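Local coordinates for ABC transporter, substrate binding protein (Polyamine) (Agrobacterium tumefaciens, PDB 4EUO) that binds gamma-aminobutyric acid selectively in the periplasm, probably handing it to an ABC transporter for uptake, at residues W200-T205 and A259-A263. Residues are numbered along the deposited sequence; the frame is centred on the assembly and turned at random.
With ABU (gamma-amino-butanoic acid), chain E.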
loop_
_atom_site.group_PDB
_atom_site.type_symbol
_atom_site.label_atom_id
_atom_site.label_comp_id
_atom_site.label_asym_id
_atom_site.label_seq_id
_atom_site.Cartn_x
_atom_site.Cartn_y
_atom_site.Cartn_z
ATOM N N TRP A 200 6.518 -1.333 -3.185
ATOM C CA TRP A 200 5.168 -1.807 -3.445
ATOM C C TRP A 200 5.206 -2.615 -4.731
ATOM O O TRP A 200 5.725 -2.128 -5.750
ATOM C CB TRP A 200 4.213 -0.622 -3.580
ATOM C CG TRP A 200 3.984 0.175 -2.339
ATOM C CD1 TRP A 200 3.862 -0.300 -1.070
ATOM C CD2 TRP A 200 3.724 1.582 -2.271
ATOM N NE1 TRP A 200 3.561 0.737 -0.195
ATOM C CE2 TRP A 200 3.454 1.900 -0.916
ATOM C CE3 TRP A 200 3.687 2.609 -3.227
ATOM C CZ2 TRP A 200 3.174 3.207 -0.492
ATOM C CZ3 TRP A 200 3.350 3.894 -2.818
ATOM C CH2 TRP A 200 3.125 4.187 -1.460
ATOM N N ASN A 201 4.625 -3.836 -4.731
ATOM C CA ASN A 201 4.801 -4.707 -5.887
ATOM C C ASN A 201 4.290 -4.125 -7.193
ATOM O O ASN A 201 4.927 -4.291 -8.246
ATOM C CB ASN A 201 4.223 -6.094 -5.617
ATOM C CG ASN A 201 2.711 -6.131 -5.616
ATOM O OD1 ASN A 201 2.054 -5.765 -4.622
ATOM N ND2 ASN A 201 2.129 -6.523 -6.752
ATOM N N GLY A 202 3.159 -3.455 -7.141
ATOM C CA GLY A 202 2.544 -2.912 -8.334
ATOM C C GLY A 202 3.381 -1.819 -8.967
ATOM O O GLY A 202 3.292 -1.598 -10.183
ATOM N N ARG A 203 4.249 -1.158 -8.195
ATOM C CA ARG A 203 5.119 -0.137 -8.787
ATOM C C ARG A 203 6.158 -0.786 -9.698
ATOM O O ARG A 203 6.569 -0.162 -10.686
ATOM C CB ARG A 203 5.786 0.670 -7.693
ATOM C CG ARG A 203 4.793 1.499 -6.889
ATOM C CD ARG A 203 4.317 2.712 -7.693
ATOM N NE ARG A 203 3.176 3.352 -7.029
ATOM C CZ ARG A 203 2.735 4.570 -7.326
ATOM N NH1 ARG A 203 3.361 5.305 -8.233
ATOM N NH2 ARG A 203 1.714 5.096 -6.659
ATOM N N MET A 204 6.545 -2.039 -9.406
ATOM C CA MET A 204 7.466 -2.779 -10.274
ATOM C C MET A 204 6.709 -3.270 -11.512
ATOM O O MET A 204 7.245 -3.158 -12.624
ATOM C CB MET A 204 8.092 -3.950 -9.516
ATOM C CG MET A 204 8.927 -3.528 -8.307
ATOM S SD MET A 204 10.288 -2.382 -8.680
ATOM C CE MET A 204 9.530 -0.741 -8.270
ATOM N N THR A 205 5.455 -3.728 -11.354
ATOM C CA THR A 205 4.627 -4.095 -12.503
ATOM C C THR A 205 4.523 -2.884 -13.435
ATOM O O THR A 205 4.675 -3.034 -14.662
ATOM C CB THR A 205 3.231 -4.491 -12.035
ATOM O OG1 THR A 205 3.377 -5.677 -11.250
ATOM C CG2 THR A 205 2.274 -4.759 -13.193
ATOM N N ALA A 259 -4.980 -3.918 -14.152
ATOM C CA ALA A 259 -4.236 -2.708 -14.520
ATOM C C ALA A 259 -3.046 -2.427 -13.624
ATOM O O ALA A 259 -2.195 -1.632 -14.014
ATOM C CB ALA A 259 -5.163 -1.513 -14.501
ATOM N N THR A 260 -2.996 -3.016 -12.406
ATOM C CA THR A 260 -1.921 -2.651 -11.476
ATOM C C THR A 260 -0.965 -3.747 -11.064
ATOM O O THR A 260 0.144 -3.438 -10.649
ATOM C CB THR A 260 -2.502 -2.125 -10.154
ATOM O OG1 THR A 260 -3.319 -3.141 -9.563
ATOM C CG2 THR A 260 -3.273 -0.834 -10.311
ATOM N N GLY A 261 -1.423 -4.992 -11.035
ATOM C CA GLY A 261 -0.648 -6.076 -10.445
ATOM C C GLY A 261 -0.938 -6.249 -8.952
ATOM O O GLY A 261 -0.305 -7.068 -8.300
ATOM N N TYR A 262 -1.925 -5.518 -8.417
ATOM C CA TYR A 262 -2.363 -5.686 -7.025
ATOM C C TYR A 262 -3.506 -6.693 -7.022
ATOM O O TYR A 262 -4.127 -6.917 -8.067
ATOM C CB TYR A 262 -2.821 -4.344 -6.412
ATOM C CG TYR A 262 -1.653 -3.408 -6.186
ATOM C CD1 TYR A 262 -0.520 -3.836 -5.511
ATOM C CD2 TYR A 262 -1.655 -2.111 -6.712
ATOM C CE1 TYR A 262 0.565 -2.991 -5.313
ATOM C CE2 TYR A 262 -0.569 -1.261 -6.533
ATOM C CZ TYR A 262 0.546 -1.722 -5.856
ATOM O OH TYR A 262 1.670 -0.960 -5.755
ATOM N N ALA A 263 -3.766 -7.328 -5.880
ATOM C CA ALA A 263 -4.842 -8.308 -5.798
ATOM C C ALA A 263 -6.154 -7.639 -5.443
ATOM O O ALA A 263 -6.204 -6.672 -4.667
ATOM C CB ALA A 263 -4.500 -9.385 -4.779
HETATM N N ABU E . -0.231 1.944 0.249
HETATM C CD ABU E . 0.093 1.227 -0.990
HETATM C CB ABU E . 0.169 2.162 -2.172
HETATM C CG ABU E . 0.471 1.379 -3.404
HETATM C C ABU E . 0.713 2.195 -4.657
HETATM O O ABU E . 1.331 1.596 -5.671
HETATM O OXT ABU E . 0.455 3.478 -4.735
HETATM O O HOH W 1 0.650 -0.564 -11.155
#
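The ring of Y262 lies against the bare backbone of G202, CE1 3.2 Å from G202 N, and reaches past it to a bound gamma-aminobutyrate in the ligand cleft of a periplasmic binding protein. The contact joins the first turn of helix 201-209, which follows strand 196-200, to the end of helix 250-260. G202 has no side chain, and its CA lies 3.4 Å from CZ of Y262; G261 leaves the other helix with positive phi. At that helix end T260 forms an ST turn, its OG1 accepting from Y262 N at 3.0 Å; the same hydroxyl also bonds M256 O. With CG anti to its carbonyl carbon (chi1 -70°), Y262 extends over G202 and donates from OH to ABU O at 2.6 Å, while F99 stacks on its ring. R203 approaches the same carboxylate edge-on: NE gives a hydrogen bond to ABU O and NH2 a nearly straight one (174°) to ABU OXT. ABU O thus receives two bonds, a grip that would favour the ionised carboxylate. W200 lays one indole face against the ligand's methylene chain, ABU CB standing 3.3 Å above the plane over the ring centre. Beside the pocket, the N201 amide stands almost perpendicular to the Y262 ring, with OD1 at the ring edge, 3.2 Å from CE1, and bonded to S102 N. A water lies 3.0 Å from both G202 O and T260 O and links the two backbones. N201 ND2 bonds G261 O at 2.9 Å, approaching from above the carbonyl plane.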